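Local coordinates for protein putative isochorismatase hydrolase (Oleispira antarctica, PDB 3LQY) that probably acts as a hydrolase of the isochorismatase family, its natural substrate not established, at residues I13-D18 with P80-Q85; P53-R58 with K106-A111; N97-T102 with L137-A142; A129-A134 with C141-D146; A168-L173 with A178-A183. All coordinates share one frame; numbering follows the deposited sequence.

Contact 1: residues I13-D18 with P80-Q85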
# COMPACT_ATOMS: atom_id res chain seq x y z
N ILE A 13 1.26 -1.00 -1.58
CA ILE A 13 2.11 0.19 -1.49
C ILE A 13 3.25 -0.01 -0.51
O ILE A 13 3.04 -0.04 0.68
CB ILE A 13 1.29 1.44 -1.01
CG1 ILE A 13 0.09 1.70 -1.94
CG2 ILE A 13 2.21 2.67 -0.97
CD1 ILE A 13 0.47 2.06 -3.38
N ASP A 14 4.46 -0.21 -1.05
CA ASP A 14 5.68 -0.11 -0.31
C ASP A 14 5.77 -1.03 0.89
O ASP A 14 6.18 -0.60 1.96
CB ASP A 14 5.99 1.33 0.16
CG ASP A 14 6.11 2.34 -0.97
OD1 ASP A 14 6.07 1.96 -2.15
OD2 ASP A 14 6.21 3.57 -0.65
N PHE A 15 5.48 -2.32 0.71
CA PHE A 15 5.73 -3.26 1.79
C PHE A 15 7.22 -3.65 1.67
O PHE A 15 7.55 -4.74 1.23
CB PHE A 15 4.82 -4.49 1.68
CG PHE A 15 3.56 -4.44 2.50
CD1 PHE A 15 3.61 -4.23 3.88
CD2 PHE A 15 2.33 -4.67 1.93
CE1 PHE A 15 2.50 -4.25 4.63
CE2 PHE A 15 1.19 -4.69 2.69
CZ PHE A 15 1.26 -4.46 4.05
N GLN A 16 8.11 -2.70 2.00
CA GLN A 16 9.53 -2.82 1.80
C GLN A 16 10.26 -3.06 3.11
O GLN A 16 9.81 -2.67 4.19
CB GLN A 16 10.06 -1.58 1.10
CG GLN A 16 9.56 -1.46 -0.33
CD GLN A 16 9.73 -0.07 -0.86
OE1 GLN A 16 8.75 0.69 -0.93
NE2 GLN A 16 10.93 0.29 -1.23
N ASN A 17 11.37 -3.78 3.00
CA ASN A 17 12.11 -4.24 4.17
C ASN A 17 12.39 -3.20 5.24
O ASN A 17 12.26 -3.48 6.44
CB ASN A 17 13.43 -4.85 3.72
CG ASN A 17 13.26 -6.23 3.10
OD1 ASN A 17 12.40 -7.01 3.52
ND2 ASN A 17 14.07 -6.54 2.10
N ASP A 18 12.84 -2.02 4.84
CA ASP A 18 13.12 -0.95 5.86
C ASP A 18 12.00 -0.61 6.85
O ASP A 18 12.26 0.03 7.88
CB ASP A 18 13.63 0.36 5.22
CG ASP A 18 15.12 0.32 4.82
OD1 ASP A 18 15.91 -0.39 5.48
OD2 ASP A 18 15.51 0.99 3.82
N PRO A 80 9.70 -10.35 1.62
CA PRO A 80 9.28 -11.64 1.02
C PRO A 80 7.87 -12.10 1.37
O PRO A 80 7.26 -12.85 0.61
CB PRO A 80 10.28 -12.65 1.57
CG PRO A 80 11.43 -11.87 2.10
CD PRO A 80 10.89 -10.52 2.49
N SER A 81 7.31 -11.62 2.49
CA SER A 81 5.99 -12.05 2.90
C SER A 81 4.96 -11.65 1.83
O SER A 81 3.92 -12.28 1.72
CB SER A 81 5.63 -11.45 4.26
OG SER A 81 5.44 -10.05 4.18
N VAL A 82 5.27 -10.63 1.03
CA VAL A 82 4.37 -10.14 -0.05
C VAL A 82 5.11 -9.91 -1.37
O VAL A 82 4.76 -9.02 -2.15
CB VAL A 82 3.60 -8.84 0.39
CG1 VAL A 82 2.61 -9.16 1.45
CG2 VAL A 82 4.55 -7.80 0.92
N ALA A 83 6.11 -10.74 -1.67
CA ALA A 83 6.94 -10.54 -2.86
C ALA A 83 6.12 -10.64 -4.16
O ALA A 83 5.12 -11.39 -4.25
CB ALA A 83 8.10 -11.57 -2.88
N ALA A 84 6.55 -9.89 -5.18
CA ALA A 84 5.90 -9.91 -6.48
C ALA A 84 6.19 -11.21 -7.23
O ALA A 84 7.16 -11.94 -6.93
CB ALA A 84 6.35 -8.71 -7.31
N GLN A 85 5.34 -11.49 -8.22
CA GLN A 85 5.48 -12.66 -9.12
C GLN A 85 5.57 -12.20 -10.57
O GLN A 85 5.26 -11.06 -10.86
CB GLN A 85 4.28 -13.57 -8.96
CG GLN A 85 4.43 -14.57 -7.82
CD GLN A 85 3.19 -15.40 -7.61
OE1 GLN A 85 2.15 -15.19 -8.27
NE2 GLN A 85 3.28 -16.37 -6.70
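One methyl group does most of the work here: Val82 CG2 presses against Phe15 CB at 3.4 Å, closer than it comes to any ring atom of Phe15. From there it looks obliquely at the start of the ring, 3.8 Å from Phe15 CG, while the two side chains cross at about a right angle. This branch of Val82 lies between its own backbone N and carbonyl carbon (chi1 -69° puts the other methyl anti to the carbonyl). Phe15 has an unusual chi1 of -96°, off the staggered values, and its backbone forms the centre of an inverse gamma turn. Farther along, Asn17 OD1 comes within 4.0 Å of Pro80 CD, a contact without a hydrogen bond; the amide's other end, ND2, is held by the carbonyl of Asp74. Both segments are loops with a short 3-10 turn in each, the first leaving the end of strand 8-13 in the central parallel sheet of this isochorismatase-type fold. Backbone bonds from Phe15 to His79 and from Asn17 to Lys77 tie it to the chain just ahead of Pro80. Helix 33-49 lies against the pair, with Ala37 touching Phe15 and Ala41 touching Val82, and strand 54-59 flanks it through His56, which meets Ala84.

Contact 2: residues P53-R58 with K106-A111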
# COMPACT_ATOMS: atom_id res chain seq x y z
N PRO A 53 -6.07 -8.89 -11.16
CA PRO A 53 -4.89 -8.05 -11.26
C PRO A 53 -4.24 -7.73 -9.89
O PRO A 53 -4.94 -7.42 -8.91
CB PRO A 53 -5.44 -6.77 -11.91
CG PRO A 53 -6.62 -7.20 -12.63
CD PRO A 53 -7.24 -8.23 -11.77
N VAL A 54 -2.91 -7.81 -9.86
CA VAL A 54 -2.11 -7.42 -8.70
C VAL A 54 -1.02 -6.46 -9.17
O VAL A 54 -0.25 -6.79 -10.09
CB VAL A 54 -1.45 -8.64 -8.05
CG1 VAL A 54 -0.59 -8.21 -6.88
CG2 VAL A 54 -2.52 -9.60 -7.58
N VAL A 55 -0.99 -5.26 -8.57
CA VAL A 55 0.05 -4.27 -8.87
C VAL A 55 0.78 -3.85 -7.59
O VAL A 55 0.16 -3.59 -6.55
CB VAL A 55 -0.48 -3.02 -9.55
CG1 VAL A 55 0.66 -2.07 -9.90
CG2 VAL A 55 -1.29 -3.35 -10.78
N HIS A 56 2.11 -3.78 -7.72
CA HIS A 56 2.98 -3.38 -6.61
C HIS A 56 3.58 -2.00 -6.82
O HIS A 56 3.91 -1.60 -7.95
CB HIS A 56 4.15 -4.39 -6.45
CG HIS A 56 3.72 -5.81 -6.35
ND1 HIS A 56 3.56 -6.46 -5.13
CD2 HIS A 56 3.41 -6.73 -7.30
CE1 HIS A 56 3.20 -7.71 -5.36
NE2 HIS A 56 3.09 -7.90 -6.66
N VAL A 57 3.81 -1.32 -5.71
CA VAL A 57 4.45 -0.03 -5.75
C VAL A 57 5.61 -0.11 -4.77
O VAL A 57 5.46 -0.70 -3.74
CB VAL A 57 3.48 1.08 -5.35
CG1 VAL A 57 4.24 2.37 -5.16
CG2 VAL A 57 2.37 1.22 -6.44
N ARG A 58 6.75 0.47 -5.14
CA ARG A 58 7.94 0.42 -4.36
C ARG A 58 8.62 1.78 -4.42
O ARG A 58 8.67 2.40 -5.46
CB ARG A 58 8.85 -0.65 -4.99
CG ARG A 58 9.88 -1.22 -4.12
CD ARG A 58 10.62 -2.42 -4.75
NE ARG A 58 11.47 -2.08 -5.91
CZ ARG A 58 12.65 -1.46 -5.85
NH1 ARG A 58 13.19 -1.14 -4.68
NH2 ARG A 58 13.33 -1.21 -6.97
N LYS A 106 -0.89 5.00 -16.22
CA LYS A 106 -0.71 4.32 -17.50
C LYS A 106 -0.80 2.81 -17.29
O LYS A 106 -1.47 2.10 -18.02
CB LYS A 106 0.63 4.71 -18.12
N VAL A 107 -0.14 2.33 -16.25
CA VAL A 107 -0.21 0.91 -15.91
C VAL A 107 -1.65 0.43 -15.61
O VAL A 107 -2.13 -0.53 -16.25
CB VAL A 107 0.76 0.57 -14.74
CG1 VAL A 107 0.41 -0.78 -14.11
CG2 VAL A 107 2.21 0.58 -15.21
N LEU A 108 -2.34 1.10 -14.69
CA LEU A 108 -3.70 0.72 -14.33
C LEU A 108 -4.59 0.82 -15.56
O LEU A 108 -5.36 -0.10 -15.84
CB LEU A 108 -4.25 1.61 -13.22
CG LEU A 108 -3.55 1.50 -11.86
CD1 LEU A 108 -4.13 2.56 -10.91
CD2 LEU A 108 -3.71 0.11 -11.27
N ASP A 109 -4.44 1.92 -16.30
CA ASP A 109 -5.26 2.18 -17.49
C ASP A 109 -4.99 1.17 -18.60
O ASP A 109 -5.79 1.06 -19.52
CB ASP A 109 -5.04 3.62 -18.04
CG ASP A 109 -5.84 4.68 -17.30
OD1 ASP A 109 -6.77 4.36 -16.50
OD2 ASP A 109 -5.54 5.88 -17.51
N ASP A 110 -3.88 0.42 -18.53
CA ASP A 110 -3.65 -0.63 -19.49
C ASP A 110 -4.32 -1.96 -19.11
O ASP A 110 -4.67 -2.74 -20.00
CB ASP A 110 -2.14 -0.78 -19.79
CG ASP A 110 -1.57 0.42 -20.56
OD1 ASP A 110 -2.37 1.24 -21.08
OD2 ASP A 110 -0.34 0.56 -20.64
N ALA A 111 -4.50 -2.22 -17.82
CA ALA A 111 -5.34 -3.36 -17.43
C ALA A 111 -6.81 -2.93 -17.40
O ALA A 111 -7.15 -1.81 -17.81
CB ALA A 111 -4.92 -3.89 -16.09
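Val55 meets the helix with both methyls because its chi1 of -177° sets CG1 anti to the backbone N and leaves CG2 beside that N, so the two branches spread toward different residues of 106-111. Val107, with a similar rotation (chi1 164°), offers its CG1 to Val55 CG1 at 4.4 Å. Leu108 reaches in differently: its CB does not head straight for the strand, but its branched end does, and CD2 comes to 4.3 Å from Val55 CG2. This is helix-on-sheet packing in an alpha/beta sandwich. Helix 104-110 belongs to the crossover that carries the chain from edge strand 90-93 to strand 115-121, and on its way it lies over strand 54-59.

The fit is purely apolar, with no hydrogen bond between the segments. The separations are ordinary van der Waals ones, and the nearest CA atoms, those of Val55 and Leu108, are 8.3 Å apart, bridged by a single layer of side chains. Alternation along the strand divides the two faces: Val55 turns to this helix, whereas Val54 packs on Leu44 and Phe47 of helix 33-49 on the sheet's other side. The backbone of Val55 is meanwhile bonded to Leu10 and Leu12 of strand 8-13. Toward the start of the strand the packing thins, Pro53 CG standing 5.1 Å from Ala111 CB. Within segment 106-111, Asp110 N bonds to Val107 O at 3.0 Å.

Contact 3: residues N97-T102 with L137-A142; sequences NSFRDT and LGYECA
Leu137 sets one methyl squarely on the ring of Phe99, and the two side chains approach from opposite directions. CD1 lies 3.7 Å from the ring centroid, only 12° off the normal, which makes a well-centred CH-pi contact. Phe99 is part of the loop between strand 90-93 and helix 104-110, in a type I beta turn from Asn97 to Arg100. Leu137 stands at the end of helix 128-137, closed by a Schellman motif in which Gly138 takes a positive phi. The contact therefore pins a connecting loop of this alpha/beta fold to a helix terminus, just where the chain is about to enter strand 140-149.

Leu137 gets its methyl there through a CG beside the backbone N and an extended second torsion, chi2 172°, that pushes CD1 outward. Tyr139, two residues on, approaches the far end of the same phenyl ring: its CE2 is 4.1 Å from Phe99 CZ. The two side chains run at a slant to one another, and their rings are not stacked. Phe99 is further hemmed in by Val130 and Ala133 of helix 128-137 and by Leu104 and Leu108 of helix 104-110, so it fills the junction between two helices.

The turn carrying it is braced from within. Arg100 N bonds to Asn97 O at 3.1 Å, and the Asn97 side chain forms an Asx turn while its oxygen also lies in plane at the edge of the Phe99 ring. Phe99 N donates to Asn97 OD1 at 2.9 Å, from above the carbonyl plane.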
# COMPACT_ATOMS: atom_id res chain seq x y z
N ASN A 97 2.98 10.55 -3.22
CA ASN A 97 1.88 10.11 -4.06
C ASN A 97 2.35 9.15 -5.12
O ASN A 97 3.19 9.51 -5.93
CB ASN A 97 1.28 11.35 -4.73
CG ASN A 97 0.08 11.07 -5.63
OD1 ASN A 97 -0.22 9.92 -5.94
ND2 ASN A 97 -0.66 12.14 -6.00
N SER A 98 1.74 7.97 -5.17
CA SER A 98 2.19 6.88 -6.04
C SER A 98 1.87 7.15 -7.53
O SER A 98 2.43 6.48 -8.41
CB SER A 98 1.57 5.54 -5.60
OG SER A 98 2.13 5.06 -4.39
N PHE A 99 1.00 8.12 -7.82
CA PHE A 99 0.75 8.53 -9.22
C PHE A 99 1.71 9.60 -9.70
O PHE A 99 1.71 9.90 -10.89
CB PHE A 99 -0.67 9.10 -9.41
CG PHE A 99 -1.77 8.10 -9.23
CD1 PHE A 99 -2.17 7.30 -10.29
CD2 PHE A 99 -2.39 7.95 -8.01
CE1 PHE A 99 -3.16 6.34 -10.13
CE2 PHE A 99 -3.37 6.98 -7.83
CZ PHE A 99 -3.78 6.19 -8.90
N ARG A 100 2.44 10.25 -8.81
CA ARG A 100 3.25 11.41 -9.19
C ARG A 100 4.57 11.03 -9.83
O ARG A 100 5.42 10.39 -9.19
CB ARG A 100 3.52 12.28 -7.98
CG ARG A 100 4.27 13.53 -8.28
CD ARG A 100 4.17 14.50 -7.13
NE ARG A 100 5.15 15.56 -7.24
CZ ARG A 100 5.46 16.42 -6.27
NH1 ARG A 100 4.83 16.37 -5.10
NH2 ARG A 100 6.39 17.35 -6.48
N ASP A 101 4.75 11.47 -11.08
CA ASP A 101 5.96 11.15 -11.90
C ASP A 101 6.23 9.65 -12.04
O ASP A 101 7.36 9.25 -12.31
CB ASP A 101 7.22 11.86 -11.33
CG ASP A 101 7.10 13.39 -11.34
OD1 ASP A 101 6.48 13.95 -12.28
OD2 ASP A 101 7.64 14.02 -10.41
N THR A 102 5.20 8.84 -11.87
CA THR A 102 5.29 7.41 -12.04
C THR A 102 4.41 7.02 -13.20
O THR A 102 3.70 7.82 -13.75
CB THR A 102 4.82 6.60 -10.79
OG1 THR A 102 3.39 6.59 -10.74
CG2 THR A 102 5.42 7.17 -9.53
N LEU A 137 -9.23 10.63 -9.15
CA LEU A 137 -9.04 10.30 -10.55
C LEU A 137 -10.20 9.50 -11.10
O LEU A 137 -10.29 9.35 -12.30
CB LEU A 137 -7.76 9.50 -10.75
CG LEU A 137 -6.46 10.31 -10.71
CD1 LEU A 137 -5.24 9.33 -10.72
CD2 LEU A 137 -6.40 11.33 -11.84
N GLY A 138 -11.01 8.92 -10.23
CA GLY A 138 -12.17 8.16 -10.65
C GLY A 138 -12.28 6.69 -10.30
O GLY A 138 -13.28 6.07 -10.64
N TYR A 139 -11.27 6.11 -9.64
CA TYR A 139 -11.36 4.73 -9.20
C TYR A 139 -12.22 4.58 -7.98
O TYR A 139 -12.21 5.45 -7.11
CB TYR A 139 -9.95 4.18 -8.84
CG TYR A 139 -8.96 4.30 -9.98
CD1 TYR A 139 -8.85 3.31 -10.94
CD2 TYR A 139 -8.13 5.42 -10.07
CE1 TYR A 139 -7.96 3.44 -11.99
CE2 TYR A 139 -7.21 5.55 -11.12
CZ TYR A 139 -7.13 4.56 -12.08
OH TYR A 139 -6.21 4.68 -13.12
N GLU A 140 -12.96 3.48 -7.88
CA GLU A 140 -13.64 3.15 -6.62
C GLU A 140 -12.59 2.47 -5.75
O GLU A 140 -11.94 1.54 -6.20
CB GLU A 140 -14.83 2.23 -6.84
CG GLU A 140 -15.83 2.78 -7.79
CD GLU A 140 -16.97 1.84 -8.01
OE1 GLU A 140 -17.01 0.78 -7.35
OE2 GLU A 140 -17.81 2.14 -8.85
N CYS A 141 -12.39 2.96 -4.53
CA CYS A 141 -11.29 2.49 -3.70
C CYS A 141 -11.83 1.79 -2.49
O CYS A 141 -12.87 2.18 -1.92
CB CYS A 141 -10.46 3.68 -3.24
SG CYS A 141 -9.64 4.59 -4.55
N ALA A 142 -11.08 0.77 -2.08
CA ALA A 142 -11.24 0.18 -0.77
C ALA A 142 -9.86 0.14 -0.15
O ALA A 142 -8.85 0.13 -0.86
CB ALA A 142 -11.83 -1.22 -0.89

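Contact 4: residues A129-A134 with C141-D146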
# COMPACT_ATOMS: atom_id res chain seq x y z
N ALA A 129 -2.29 9.41 0.63
CA ALA A 129 -2.06 10.06 -0.67
C ALA A 129 -2.63 9.28 -1.84
O ALA A 129 -3.26 9.84 -2.70
CB ALA A 129 -0.53 10.30 -0.95
N VAL A 130 -2.35 7.98 -1.90
CA VAL A 130 -2.81 7.24 -3.08
C VAL A 130 -4.32 7.07 -3.09
O VAL A 130 -4.93 7.06 -4.17
CB VAL A 130 -2.08 5.84 -3.26
CG1 VAL A 130 -2.56 4.82 -2.25
CG2 VAL A 130 -2.30 5.33 -4.67
N THR A 131 -4.92 6.88 -1.93
CA THR A 131 -6.35 6.66 -1.88
C THR A 131 -7.10 7.92 -2.35
O THR A 131 -8.00 7.85 -3.19
CB THR A 131 -6.82 6.27 -0.48
OG1 THR A 131 -6.05 5.13 -0.05
CG2 THR A 131 -8.28 5.91 -0.48
N ARG A 132 -6.69 9.07 -1.85
CA ARG A 132 -7.33 10.34 -2.22
C ARG A 132 -7.03 10.70 -3.65
O ARG A 132 -7.93 11.16 -4.36
CB ARG A 132 -6.84 11.45 -1.30
CG ARG A 132 -7.28 11.23 0.11
CD ARG A 132 -6.93 12.46 0.95
NE ARG A 132 -7.21 12.26 2.36
CZ ARG A 132 -7.88 13.08 3.17
NH1 ARG A 132 -8.46 14.21 2.73
NH2 ARG A 132 -8.00 12.75 4.42
N ALA A 133 -5.81 10.43 -4.11
CA ALA A 133 -5.48 10.70 -5.51
C ALA A 133 -6.31 9.81 -6.46
O ALA A 133 -6.82 10.29 -7.50
CB ALA A 133 -3.98 10.54 -5.77
N ALA A 134 -6.43 8.53 -6.10
CA ALA A 134 -7.14 7.56 -6.92
C ALA A 134 -8.64 7.86 -7.00
O ALA A 134 -9.21 7.83 -8.07
CB ALA A 134 -6.91 6.13 -6.41
N CYS A 141 -12.39 2.96 -4.53
CA CYS A 141 -11.29 2.49 -3.70
C CYS A 141 -11.83 1.79 -2.49
O CYS A 141 -12.87 2.18 -1.92
CB CYS A 141 -10.46 3.68 -3.24
SG CYS A 141 -9.64 4.59 -4.55
N ALA A 142 -11.08 0.77 -2.08
CA ALA A 142 -11.24 0.18 -0.77
C ALA A 142 -9.86 0.14 -0.15
O ALA A 142 -8.85 0.13 -0.86
CB ALA A 142 -11.83 -1.22 -0.89
N VAL A 143 -9.82 0.08 1.17
CA VAL A 143 -8.59 0.04 1.93
C VAL A 143 -8.79 -1.05 2.97
O VAL A 143 -9.78 -1.04 3.70
CB VAL A 143 -8.24 1.42 2.56
CG1 VAL A 143 -6.94 1.36 3.31
CG2 VAL A 143 -8.19 2.53 1.50
N ALA A 144 -7.86 -2.03 2.98
CA ALA A 144 -7.93 -3.07 3.96
C ALA A 144 -7.21 -2.52 5.18
O ALA A 144 -6.00 -2.46 5.21
CB ALA A 144 -7.28 -4.35 3.45
N HIS A 145 -7.95 -2.15 6.20
CA HIS A 145 -7.36 -1.34 7.27
C HIS A 145 -6.32 -2.09 8.11
O HIS A 145 -5.39 -1.48 8.64
CB HIS A 145 -8.44 -0.75 8.18
CG HIS A 145 -9.31 -1.76 8.84
ND1 HIS A 145 -8.94 -2.46 9.96
CD2 HIS A 145 -10.58 -2.17 8.55
CE1 HIS A 145 -9.91 -3.28 10.33
NE2 HIS A 145 -10.92 -3.12 9.49
N ASP A 146 -6.49 -3.41 8.22
CA ASP A 146 -5.57 -4.23 9.00
C ASP A 146 -4.37 -4.72 8.17
O ASP A 146 -3.53 -5.46 8.69
CB ASP A 146 -6.30 -5.38 9.71
CG ASP A 146 -7.11 -6.26 8.77
OD1 ASP A 146 -7.32 -5.92 7.60
OD2 ASP A 146 -7.58 -7.31 9.22
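Cys141 and Ala134 make the tight end of this contact, with SG of Cys141 lying 3.6 Å from Ala134 CB. The same sulfur is 3.9 Å from the carbonyl oxygen of Thr131, so it touches two residues three apart on the helix, about one turn. One strand step of two residues onward, Val143 sends CG2 against the branched end of Thr131, at 3.7 Å from OG1 and 3.9 Å from CG2. The hydroxyl of Thr131 gains no hydrogen bond from the strand and is satisfied by the carbonyl of Ile127, just ahead of the helix, leaving its methyl to complete the apolar layer.

Helix 128-137 and strand 140-149 form the second half of a beta-alpha-beta crossover that starts from strand 115-121, the strand's neighbour in the parallel sheet. The helix segment 129-134 runs back over strand segment 141-144 nearly antiparallel, at 164°, with their axes 9.2 Å apart. Ile118 and Leu116 of strand 115-121 touch Thr131 and Ala134 as well, so the helix straddles both strands.

On the side turned from the strand, Arg132 and Ala133 are partly exposed; Ala133 packs on Phe99, and the guanidinium of Arg132 forms a salt bridge with Asp128 and a weak hydrogen bond with the hydroxyl of Tyr177. Past Ala144 the chain turns a corner at His145 and Asp146, both partly exposed, and Asp146 OD1 accepts a bond from Ala183 N.

Contact 5: residues A168-L173 with A178-A183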
# COMPACT_ATOMS: atom_id res chain seq x y z
N ALA A 168 -7.36 7.61 12.96
CA ALA A 168 -7.76 8.92 12.41
C ALA A 168 -7.77 8.91 10.89
O ALA A 168 -8.73 9.37 10.26
CB ALA A 168 -6.84 10.04 12.94
N PHE A 169 -6.71 8.36 10.29
CA PHE A 169 -6.60 8.34 8.84
C PHE A 169 -7.60 7.40 8.20
O PHE A 169 -8.23 7.73 7.17
CB PHE A 169 -5.17 8.05 8.41
CG PHE A 169 -4.33 9.28 8.33
CD1 PHE A 169 -3.62 9.72 9.43
CD2 PHE A 169 -4.24 9.99 7.17
CE1 PHE A 169 -2.88 10.90 9.38
CE2 PHE A 169 -3.43 11.07 7.09
CZ PHE A 169 -2.79 11.57 8.21
N MSE A 170 -7.81 6.25 8.84
CA MSE A 170 -8.79 5.29 8.35
C MSE A 170 -10.19 5.88 8.46
O MSE A 170 -11.00 5.77 7.54
CB MSE A 170 -8.67 3.97 9.10
CG MSE A 170 -7.43 3.23 8.76
SE MSE A 170 -7.33 2.68 6.89
CE MSE A 170 -5.57 1.83 6.99
N SER A 171 -10.47 6.54 9.57
CA SER A 171 -11.77 7.20 9.72
C SER A 171 -11.96 8.26 8.65
O SER A 171 -13.06 8.39 8.06
CB SER A 171 -11.86 7.80 11.12
OG SER A 171 -13.11 8.39 11.35
N ALA A 172 -10.91 9.04 8.40
CA ALA A 172 -10.99 10.13 7.42
C ALA A 172 -11.31 9.53 6.04
O ALA A 172 -12.22 10.02 5.35
CB ALA A 172 -9.69 10.91 7.37
N LEU A 173 -10.63 8.45 5.68
CA LEU A 173 -10.81 7.82 4.35
C LEU A 173 -12.17 7.09 4.23
O LEU A 173 -12.75 7.06 3.15
CB LEU A 173 -9.66 6.89 4.00
CG LEU A 173 -8.24 7.45 3.79
CD1 LEU A 173 -7.20 6.30 3.62
CD2 LEU A 173 -8.21 8.44 2.64
N ALA A 178 -13.19 5.98 0.52
CA ALA A 178 -13.04 4.55 0.26
C ALA A 178 -13.92 3.68 1.14
O ALA A 178 -14.39 4.10 2.18
CB ALA A 178 -11.51 4.13 0.39
N ASN A 179 -14.19 2.46 0.67
CA ASN A 179 -14.63 1.37 1.56
C ASN A 179 -13.45 0.82 2.38
O ASN A 179 -12.59 0.13 1.86
CB ASN A 179 -15.29 0.21 0.79
CG ASN A 179 -15.84 -0.87 1.72
OD1 ASN A 179 -16.39 -0.54 2.78
ND2 ASN A 179 -15.71 -2.14 1.34
N VAL A 180 -13.49 1.08 3.67
CA VAL A 180 -12.48 0.68 4.63
C VAL A 180 -13.06 -0.51 5.38
O VAL A 180 -14.14 -0.43 6.00
CB VAL A 180 -12.09 1.82 5.58
CG1 VAL A 180 -11.07 1.36 6.62
CG2 VAL A 180 -11.55 3.05 4.78
N ALA A 181 -12.38 -1.63 5.27
CA ALA A 181 -12.88 -2.89 5.76
C ALA A 181 -11.69 -3.81 6.03
O ALA A 181 -10.56 -3.52 5.62
CB ALA A 181 -13.79 -3.49 4.72
N SER A 182 -11.96 -4.93 6.70
CA SER A 182 -10.94 -5.92 7.05
C SER A 182 -10.48 -6.66 5.80
O SER A 182 -11.25 -6.81 4.84
CB SER A 182 -11.55 -6.92 8.06
OG SER A 182 -10.73 -8.03 8.31
N ALA A 183 -9.21 -7.08 5.78
CA ALA A 183 -8.75 -8.07 4.80
C ALA A 183 -9.76 -9.20 4.68
O ALA A 183 -10.19 -9.56 3.57
CB ALA A 183 -7.36 -8.65 5.20
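The return from a helix into the edge strand of the parallel sheet is built here: helix 162-173 ends, a short loop follows, and the chain comes back beside it as strand 179-181. Val180 is the residue that meets the helix most broadly, its two methyls doing separate jobs. CG1, anti to the backbone N (chi1 178°), reaches the selenium of Met170, which is present as selenomethionine, at 4.0 Å. CG2 lies against the helix backbone, 3.9 Å from Met170 O and 4.1 Å from Leu173 C, with Leu173 CB a little farther off. Met170 brings its selenium over through a bend at the second torsion (chi2 -63°), and its chain crosses that of Val180 at a slant.

A single hydrogen bond closes the loop. Ala178 N donates to Leu173 O at 2.9 Å, with an N-H...O angle of 141°, so the bond is noticeably bent. It uses a carbonyl from the last residue of the helix to hold the chain at the point where it heads into the strand, and the CA atoms of Leu173 and Ala178 are 5.7 Å apart.

Beyond the strand, Ser182 stands at the N-cap of helix 183-187. Its hydroxyl bonds to Asp184 N. On its inner edge strand 179-181 pairs with strand 140-149, through Asn179 to Cys141 and Val143. Helix 162-173 rests on the same strand, where Met170 touches Val143 and His145, and lies next to helix 128-137, whose Asp128 touches Leu173.

Contacts 2, 4 and 5 each place a helix on the parallel sheet. Contact 2 is on strand 54-59, next to one sheet edge; contacts 4 and 5 use strands 140-149 and 179-181 toward the other, and Val143 N to Asn179 O at 2.9 Å joins those two directly. Contacts 1 and 3 involve connecting loops. Contact 1 is buried all the same and abuts contact 2 through Asp14 and Val57, while contact 3 is only partly buried and bridges contacts 2 and 4 through Phe99. Methyl packing dominates throughout, but contact 3 adds a CH-pi interaction, contact 4 a cysteine sulfur, and contact 5 has the one hydrogen bond made between paired segments.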